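Local coordinates for uncharacterized protein (Bacteroides ovatus CL02T12C04, PDB 6PTM) that probably cleaves carrageenan oligosaccharides from a chain end as an exo-acting glycoside hydrolase of family 42, at residues 411-416 with 456-461; 390-396 with 418-424. All coordinates share one frame; numbering follows the deposited sequence. Where two conformers were deposited one is given.

How the contacts relate
Both contacts are buried and consistent with the (β/α)8 barrel of family 42 glycoside hydrolases, though contact 1 reaches the exposed Arg416 at its margin while contact 2 has no exposed residue. Contact 2 sets strands 391-394 and 421-423 side by side in the barrel wall, whereas contact 1 joins the helices that precede and follow strand 421-423 and cover it from outside. The layers touch directly: Met457 SD lies 3.5 Å from Ile421 CG2, and Leu414 CB lies 3.7 Å from Ile395 CD1. No hydrogen bond links the two segments of contact 1, which meet through apolar surfaces and aliphatic stems, while contact 2 depends on backbone groups, a carboxylate and two waters.

Contact 1 (411-416 with 456-461); sequences LEALTR and FMKSVS
Val460 presses both its methyls against segment 411-416: CG1 sits 3.6 Å from Glu412 O, and CG2 meets the aliphatic stem of the same residue at CG, 3.9 Å away. A branched, compact side chain suits this spot, where the two short helical segments cross at -54°. Next to it the Phe456 ring, with CG anti to the backbone N (chi1 179°), turns an edge to the other helix; Glu412 N lies in the ring plane, 3.8 Å from CE2. Leu411 slides past this ring in the opposite direction, and its CD2 touches both Phe456 CD2 (3.9 Å) and Met457 CE (4.0 Å). Thr415 serves two purposes. Its methyl CG2 fits against Met457 O and Ser461 OG, 3.7 Å from each, while its OG1 bonds back to Leu411 O at 2.7 Å, on the face of that carbonyl opposite Thr415 N. Replacing it with an alanine would probably open a gap beside Met457 and Ser461 and leave Leu411 O with one bond fewer. Farther out, Trp400 stacks on Phe456, Thr601 takes the carboxylate end of Glu412, and Lys464 NZ bonds Thr415 O, Arg416 O and Ser461 OG. With Thr415 OG1, the Glu412 carboxylate and Ser461 OG so engaged, what joins the helices directly is van der Waals fit, of apolar side chains and of methyls against backbone carbonyls.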
ATOM      1  N   LEU A 411       0.461  12.822   1.003  1.00 12.69           N
ATOM      2  CA  LEU A 411      -0.077  11.592   0.363  1.00 13.72           C
ATOM      3  C   LEU A 411      -1.235  11.973  -0.573  1.00 12.77           C
ATOM      4  O   LEU A 411      -1.405  11.346  -1.642  1.00 13.41           O
ATOM      5  CB  LEU A 411      -0.534  10.589   1.439  1.00 13.45           C
ATOM      6  CG  LEU A 411      -1.021   9.238   0.920  1.00 13.02           C
ATOM      7  CD1 LEU A 411      -0.020   8.614  -0.023  1.00 14.30           C
ATOM      8  CD2 LEU A 411      -1.307   8.276   2.064  1.00 12.83           C
ATOM      9  N   GLU A 412      -2.075  12.920  -0.173  1.00 12.65           N
ATOM     10  CA  GLU A 412      -3.221  13.310  -1.018  1.00 12.61           C
ATOM     11  C   GLU A 412      -2.685  13.864  -2.340  1.00 13.25           C
ATOM     12  O   GLU A 412      -3.121  13.405  -3.397  1.00 13.38           O
ATOM     13  CB  GLU A 412      -4.067  14.402  -0.383  1.00 12.49           C
ATOM     14  CG  GLU A 412      -5.118  14.903  -1.339  1.00 12.45           C
ATOM     15  CD  GLU A 412      -6.202  15.755  -0.688  1.00 14.15           C
ATOM     16  OE1 GLU A 412      -5.830  16.465   0.262  1.00 16.16           O
ATOM     17  OE2 GLU A 412      -7.385  15.736  -1.130  1.00 13.17           O
ATOM     18  N   ALA A 413      -1.756  14.816  -2.277  1.00 12.20           N
ATOM     19  CA  ALA A 413      -1.303  15.520  -3.497  1.00 13.12           C
ATOM     20  C   ALA A 413      -0.561  14.506  -4.375  1.00 12.06           C
ATOM     21  O   ALA A 413      -0.809  14.473  -5.581  1.00 12.54           O
ATOM     22  CB  ALA A 413      -0.474  16.732  -3.158  1.00 12.67           C
ATOM     23  N   LEU A 414       0.298  13.672  -3.798  1.00 12.67           N
ATOM     24  CA  LEU A 414       1.117  12.751  -4.623  1.00 13.29           C
ATOM     25  C   LEU A 414       0.200  11.687  -5.220  1.00 13.81           C
ATOM     26  O   LEU A 414       0.430  11.306  -6.367  1.00 13.80           O
ATOM     27  CB  LEU A 414       2.264  12.159  -3.807  1.00 13.79           C
ATOM     28  CG  LEU A 414       3.256  13.196  -3.294  1.00 13.01           C
ATOM     29  CD1 LEU A 414       4.391  12.530  -2.539  1.00 13.73           C
ATOM     30  CD2 LEU A 414       3.830  14.030  -4.422  1.00 13.09           C
ATOM     31  N   THR A 415      -0.823  11.251  -4.483  1.00 13.53           N
ATOM     32  CA  THR A 415      -1.786  10.242  -4.995  1.00 13.69           C
ATOM     33  C   THR A 415      -2.585  10.840  -6.163  1.00 13.37           C
ATOM     34  O   THR A 415      -2.635  10.210  -7.249  1.00 13.04           O
ATOM     35  CB  THR A 415      -2.676   9.706  -3.882  1.00 13.68           C
ATOM     36  OG1 THR A 415      -1.813   8.987  -2.993  1.00 14.62           O
ATOM     37  CG2 THR A 415      -3.750   8.825  -4.466  1.00 13.93           C
ATOM     38  N   ARG A 416      -3.094  12.048  -5.986  1.00 13.38           N
ATOM     39  CA  ARG A 416      -3.883  12.766  -7.019  0.50 14.08           C
ATOM     40  C   ARG A 416      -3.018  12.977  -8.269  1.00 13.46           C
ATOM     41  O   ARG A 416      -3.511  12.753  -9.381  1.00 13.05           O
ATOM     42  CB  ARG A 416      -4.367  14.089  -6.430  0.50 14.78           C
ATOM     43  CG  ARG A 416      -5.023  15.029  -7.429  0.50 15.59           C
ATOM     44  CD  ARG A 416      -5.152  16.414  -6.813  0.50 16.09           C
ATOM     45  NE  ARG A 416      -3.848  17.043  -6.815  0.50 17.89           N
ATOM     46  CZ  ARG A 416      -3.453  17.981  -5.970  0.50 17.45           C
ATOM     47  NH1 ARG A 416      -4.282  18.439  -5.063  0.50 16.85           N
ATOM     48  NH2 ARG A 416      -2.234  18.472  -6.061  0.50 19.41           N
ATOM     49  N   PHE A 456      -7.624   5.915   2.399  1.00 12.72           N
ATOM     50  CA  PHE A 456      -7.355   7.348   2.170  1.00 13.12           C
ATOM     51  C   PHE A 456      -6.983   7.544   0.685  1.00 13.73           C
ATOM     52  O   PHE A 456      -7.566   8.424   0.017  1.00 13.38           O
ATOM     53  CB  PHE A 456      -6.342   7.870   3.189  1.00 13.45           C
ATOM     54  CG  PHE A 456      -5.999   9.324   2.997  1.00 12.95           C
ATOM     55  CD1 PHE A 456      -6.829  10.320   3.494  1.00 12.35           C
ATOM     56  CD2 PHE A 456      -4.891   9.701   2.243  1.00 12.63           C
ATOM     57  CE1 PHE A 456      -6.523  11.665   3.286  1.00 13.32           C
ATOM     58  CE2 PHE A 456      -4.574  11.047   2.065  1.00 12.99           C
ATOM     59  CZ  PHE A 456      -5.395  12.027   2.571  1.00 11.88           C
ATOM     60  N   MET A 457      -6.020   6.776   0.193  1.00 13.65           N
ATOM     61  CA  MET A 457      -5.554   6.854  -1.210  1.00 13.86           C
ATOM     62  C   MET A 457      -6.759   6.620  -2.166  1.00 14.34           C
ATOM     63  O   MET A 457      -6.894   7.367  -3.150  1.00 12.55           O
ATOM     64  CB  MET A 457      -4.462   5.806  -1.441  1.00 14.68           C
ATOM     65  CG  MET A 457      -3.144   6.111  -0.809  1.00 15.63           C
ATOM     66  SD  MET A 457      -1.996   4.690  -1.035  1.00 19.49           S
ATOM     67  CE  MET A 457      -1.274   4.515   0.596  1.00 19.04           C
ATOM     68  N   LYS A 458      -7.632   5.637  -1.901  1.00 12.57           N
ATOM     69  CA  LYS A 458      -8.779   5.370  -2.791  1.00 12.74           C
ATOM     70  C   LYS A 458      -9.867   6.443  -2.600  1.00 13.65           C
ATOM     71  O   LYS A 458     -10.605   6.701  -3.572  1.00 14.25           O
ATOM     72  CB  LYS A 458      -9.337   3.969  -2.561  1.00 14.21           C
ATOM     73  CG  LYS A 458      -8.402   2.835  -2.967  1.00 14.27           C
ATOM     74  CD  LYS A 458      -8.260   2.698  -4.484  1.00 15.38           C
ATOM     75  CE  LYS A 458      -9.420   1.908  -5.033  1.00 16.39           C
ATOM     76  NZ  LYS A 458      -9.343   1.794  -6.494  1.00 17.84           N
ATOM     77  N   SER A 459      -9.955   7.098  -1.442  1.00 12.42           N
ATOM     78  CA  SER A 459     -10.855   8.269  -1.268  1.00 12.35           C
ATOM     79  C   SER A 459     -10.390   9.395  -2.195  1.00 12.56           C
ATOM     80  O   SER A 459     -11.241  10.043  -2.854  1.00 12.15           O
ATOM     81  CB  SER A 459     -10.926   8.694   0.175  1.00 12.65           C
ATOM     82  OG  SER A 459     -11.573   7.680   0.980  1.00 14.31           O
ATOM     83  N   VAL A 460      -9.079   9.606  -2.260  1.00 12.39           N
ATOM     84  CA  VAL A 460      -8.465  10.673  -3.092  1.00 14.56           C
ATOM     85  C   VAL A 460      -8.659  10.354  -4.578  1.00 14.93           C
ATOM     86  O   VAL A 460      -9.166  11.251  -5.318  1.00 15.95           O
ATOM     87  CB  VAL A 460      -6.981  10.875  -2.753  1.00 13.38           C
ATOM     88  CG1 VAL A 460      -6.322  11.817  -3.758  1.00 13.56           C
ATOM     89  CG2 VAL A 460      -6.818  11.412  -1.349  1.00 13.60           C
ATOM     90  N   SER A 461      -8.314   9.119  -4.990  1.00 14.43           N
ATOM     91  CA  SER A 461      -8.324   8.659  -6.406  1.00 13.90           C
ATOM     92  C   SER A 461      -9.006   7.314  -6.525  1.00 14.78           C
ATOM     93  O   SER A 461      -8.342   6.283  -6.444  1.00 14.00           O
ATOM     94  CB  SER A 461      -6.933   8.559  -6.942  1.00 14.08           C
ATOM     95  OG  SER A 461      -6.333   9.836  -6.989  1.00 13.32           O
TER

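Contact 2 (390-396 with 418-424); sequences KTHIKIM and SEIIGND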
ATOM      1  N   LYS A 390       2.327   6.754 -17.386  1.00 16.08           N
ATOM      2  CA  LYS A 390       1.664   6.765 -16.073  1.00 15.62           C
ATOM      3  C   LYS A 390       2.782   6.791 -15.032  1.00 14.76           C
ATOM      4  O   LYS A 390       3.733   6.018 -15.175  1.00 14.97           O
ATOM      5  CB  LYS A 390       0.707   5.583 -15.984  1.00 16.33           C
ATOM      6  CG  LYS A 390      -0.369   5.500 -17.058  1.00 18.87           C
ATOM      7  CD  LYS A 390      -1.570   4.799 -16.446  1.00 22.72           C
ATOM      8  CE  LYS A 390      -2.541   4.070 -17.346  1.00 25.01           C
ATOM      9  NZ  LYS A 390      -2.293   4.212 -18.780  1.00 23.60           N
ATOM     10  N   THR A 391       2.684   7.685 -14.058  1.00 13.14           N
ATOM     11  CA  THR A 391       3.698   7.810 -13.005  1.00 12.60           C
ATOM     12  C   THR A 391       3.099   7.382 -11.675  1.00 12.25           C
ATOM     13  O   THR A 391       1.875   7.524 -11.458  1.00 11.65           O
ATOM     14  CB  THR A 391       4.301   9.216 -12.959  1.00 13.46           C
ATOM     15  OG1 THR A 391       3.307  10.147 -12.519  1.00 14.33           O
ATOM     16  CG2 THR A 391       4.862   9.621 -14.306  1.00 13.85           C
ATOM     17  N   HIS A 392       4.003   6.980 -10.798  1.00 12.21           N
ATOM     18  CA  HIS A 392       3.730   6.736  -9.378  1.00 12.77           C
ATOM     19  C   HIS A 392       5.022   6.869  -8.606  1.00 12.90           C
ATOM     20  O   HIS A 392       6.104   6.959  -9.202  1.00 13.13           O
ATOM     21  CB  HIS A 392       3.065   5.357  -9.194  1.00 12.63           C
ATOM     22  CG  HIS A 392       3.782   4.249  -9.876  1.00 12.75           C
ATOM     23  ND1 HIS A 392       4.631   3.391  -9.199  1.00 13.14           N
ATOM     24  CD2 HIS A 392       3.742   3.833 -11.157  1.00 13.62           C
ATOM     25  CE1 HIS A 392       5.104   2.503 -10.046  1.00 15.70           C
ATOM     26  NE2 HIS A 392       4.558   2.744 -11.274  1.00 13.34           N
ATOM     27  N   ILE A 393       4.874   6.808  -7.296  1.00 13.88           N
ATOM     28  CA  ILE A 393       5.967   7.007  -6.322  1.00 13.96           C
ATOM     29  C   ILE A 393       5.880   5.881  -5.285  1.00 14.88           C
ATOM     30  O   ILE A 393       4.747   5.571  -4.821  1.00 13.70           O
ATOM     31  CB  ILE A 393       5.826   8.418  -5.718  1.00 14.30           C
ATOM     32  CG1 ILE A 393       5.768   9.501  -6.803  1.00 15.56           C
ATOM     33  CG2 ILE A 393       6.915   8.708  -4.702  1.00 14.95           C
ATOM     34  CD1 ILE A 393       5.158  10.820  -6.293  1.00 16.33           C
ATOM     35  N   LYS A 394       7.021   5.297  -4.911  1.00 15.35           N
ATOM     36  CA  LYS A 394       7.031   4.236  -3.866  1.00 15.34           C
ATOM     37  C   LYS A 394       6.946   4.917  -2.491  1.00 15.41           C
ATOM     38  O   LYS A 394       7.953   5.003  -1.754  1.00 13.91           O
ATOM     39  CB  LYS A 394       8.239   3.325  -4.019  1.00 16.11           C
ATOM     40  CG  LYS A 394       8.271   2.196  -2.993  1.00 16.39           C
ATOM     41  CD  LYS A 394       9.552   1.449  -2.959  1.00 17.20           C
ATOM     42  CE  LYS A 394       9.835   0.716  -4.264  1.00 19.30           C
ATOM     43  NZ  LYS A 394      11.060  -0.125  -4.170  1.00 17.83           N
ATOM     44  N   ILE A 395       5.762   5.433  -2.183  1.00 14.78           N
ATOM     45  CA  ILE A 395       5.516   6.211  -0.941  1.00 14.58           C
ATOM     46  C   ILE A 395       5.364   5.232   0.218  1.00 12.99           C
ATOM     47  O   ILE A 395       4.615   4.260   0.069  1.00 12.25           O
ATOM     48  CB  ILE A 395       4.266   7.087  -1.076  1.00 14.48           C
ATOM     49  CG1 ILE A 395       4.450   8.169  -2.143  1.00 16.30           C
ATOM     50  CG2 ILE A 395       3.899   7.661   0.275  1.00 15.35           C
ATOM     51  CD1 ILE A 395       3.132   8.763  -2.575  1.00 15.41           C
ATOM     52  N   MET A 396       6.012   5.521   1.344  1.00 12.97           N
ATOM     53  CA  MET A 396       5.803   4.739   2.587  1.00 13.95           C
ATOM     54  C   MET A 396       4.478   5.187   3.189  1.00 13.70           C
ATOM     55  O   MET A 396       4.389   6.304   3.652  1.00 14.56           O
ATOM     56  CB  MET A 396       6.935   5.006   3.576  1.00 14.59           C
ATOM     57  CG  MET A 396       8.270   4.481   3.101  1.00 16.26           C
ATOM     58  SD  MET A 396       9.619   5.352   3.914  1.00 17.82           S
ATOM     59  CE  MET A 396       9.170   5.216   5.659  1.00 21.59           C
ATOM     60  N   SER A 418      -0.589  11.305  -9.368  1.00 14.65           N
ATOM     61  CA  SER A 418      -0.102  10.038  -9.959  1.00 15.24           C
ATOM     62  C   SER A 418      -1.212   9.321 -10.733  1.00 16.16           C
ATOM     63  O   SER A 418      -2.313   9.217 -10.226  1.00 17.45           O
ATOM     64  CB  SER A 418       0.418   9.143  -8.873  1.00 14.98           C
ATOM     65  OG  SER A 418       1.636   9.605  -8.347  1.00 13.65           O
ATOM     66  N   GLU A 419      -0.893   8.848 -11.931  1.00 15.51           N
ATOM     67  CA  GLU A 419      -1.817   8.042 -12.772  1.00 16.71           C
ATOM     68  C   GLU A 419      -2.065   6.678 -12.107  1.00 14.90           C
ATOM     69  O   GLU A 419      -3.121   6.117 -12.327  1.00 14.46           O
ATOM     70  CB  GLU A 419      -1.309   7.945 -14.209  1.00 18.05           C
ATOM     71  CG  GLU A 419      -1.246   9.283 -14.916  1.00 20.47           C
ATOM     72  CD  GLU A 419      -0.187  10.271 -14.447  1.00 24.78           C
ATOM     73  OE1 GLU A 419       0.879   9.853 -13.958  1.00 18.01           O
ATOM     74  OE2 GLU A 419      -0.444  11.465 -14.581  1.00 32.75           O
ATOM     75  N   ILE A 420      -1.054   6.147 -11.412  1.00 13.49           N
ATOM     76  CA  ILE A 420      -1.124   4.848 -10.679  1.00 13.59           C
ATOM     77  C   ILE A 420      -0.856   5.153  -9.194  1.00 13.35           C
ATOM     78  O   ILE A 420       0.016   5.958  -8.942  1.00 14.12           O
ATOM     79  CB  ILE A 420      -0.106   3.840 -11.262  1.00 13.28           C
ATOM     80  CG1 ILE A 420      -0.462   3.370 -12.677  1.00 13.33           C
ATOM     81  CG2 ILE A 420       0.120   2.669 -10.324  1.00 12.91           C
ATOM     82  CD1 ILE A 420       0.637   2.616 -13.370  1.00 13.28           C
ATOM     83  N   ILE A 421      -1.612   4.559  -8.271  1.00 14.43           N
ATOM     84  CA  ILE A 421      -1.392   4.760  -6.812  1.00 13.47           C
ATOM     85  C   ILE A 421      -0.188   3.913  -6.422  1.00 14.84           C
ATOM     86  O   ILE A 421      -0.317   2.693  -6.359  1.00 16.19           O
ATOM     87  CB  ILE A 421      -2.644   4.432  -5.995  1.00 13.39           C
ATOM     88  CG1 ILE A 421      -3.838   5.251  -6.474  1.00 13.77           C
ATOM     89  CG2 ILE A 421      -2.379   4.658  -4.526  1.00 13.31           C
ATOM     90  CD1 ILE A 421      -5.140   4.804  -5.877  1.00 14.63           C
ATOM     91  N   GLY A 422       0.955   4.558  -6.224  1.00 14.48           N
ATOM     92  CA  GLY A 422       2.174   3.889  -5.756  1.00 14.32           C
ATOM     93  C   GLY A 422       2.239   3.882  -4.247  1.00 14.91           C
ATOM     94  O   GLY A 422       1.722   4.857  -3.609  1.00 15.54           O
ATOM     95  N   ASN A 423       2.869   2.836  -3.707  1.00 14.64           N
ATOM     96  CA  ASN A 423       3.241   2.720  -2.277  1.00 15.19           C
ATOM     97  C   ASN A 423       4.107   1.473  -2.092  1.00 14.32           C
ATOM     98  O   ASN A 423       4.206   0.692  -3.010  1.00 13.44           O
ATOM     99  CB  ASN A 423       2.025   2.617  -1.358  1.00 15.84           C
ATOM    100  CG  ASN A 423       1.112   1.464  -1.708  1.00 18.10           C
ATOM    101  OD1 ASN A 423       1.350   0.333  -1.281  1.00 24.74           O
ATOM    102  ND2 ASN A 423       0.084   1.704  -2.481  1.00 14.99           N
ATOM    103  N   ASP A 424       4.646   1.291  -0.892  1.00 15.13           N
ATOM    104  CA  ASP A 424       5.281   0.017  -0.442  1.00 16.33           C
ATOM    105  C   ASP A 424       4.744  -0.261   0.961  1.00 16.26           C
ATOM    106  O   ASP A 424       5.523  -0.345   1.913  1.00 17.54           O
ATOM    107  CB  ASP A 424       6.794   0.040  -0.633  1.00 16.26           C
ATOM    108  CG  ASP A 424       7.572   0.881   0.353  1.00 17.40           C
ATOM    109  OD1 ASP A 424       7.033   1.886   0.821  1.00 16.38           O
ATOM    110  OD2 ASP A 424       8.728   0.516   0.629  1.00 18.64           O
TER
HETATM  111  O   HOH W   1       3.462  10.957  -9.802  1.00 15.05           O
HETATM  112  O   HOH W   2       2.101   7.409  -6.276  1.00 14.48           O
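Glu419 OE1 takes two bonds from Thr391: one from the backbone N (2.8 Å), on the anti side of the carboxylate, and one from OG1 (2.8 Å), nearly along the C-O axis. Its chain, bent at chi2 (70°), brings the carboxylate where a backbone acceptor would stand. Thr391 O receives Ile420 N at 3.2 Å in an almost straight bond. In the middle no direct backbone bond joins the two; instead water 2 accepts from both Ile393 N (3.0 Å) and Gly422 N (3.1 Å) while donating to Ser418 OG. Ser418 OG also accepts a hydrogen bond from water 1, which donates to Thr391 OG1 as well. The small serine in turn bonds Leu414 O. Gly422 must lack a side chain, since a CB would collide with Ile393 O. The His392 ring lies beside Ile420, pointing the same way, and its NE2 bonds Leu286 O. Past the inverse gamma turn centred on Lys394, Asp424 N bonds Ile395 O (3.1 Å) from above the carbonyl plane. Lys394 carries NZ to Asn292 and Glu470. Direct bonds, one set through a carboxylate, thus lie towards the segment ends with water between, so the wall closes without a regular ladder.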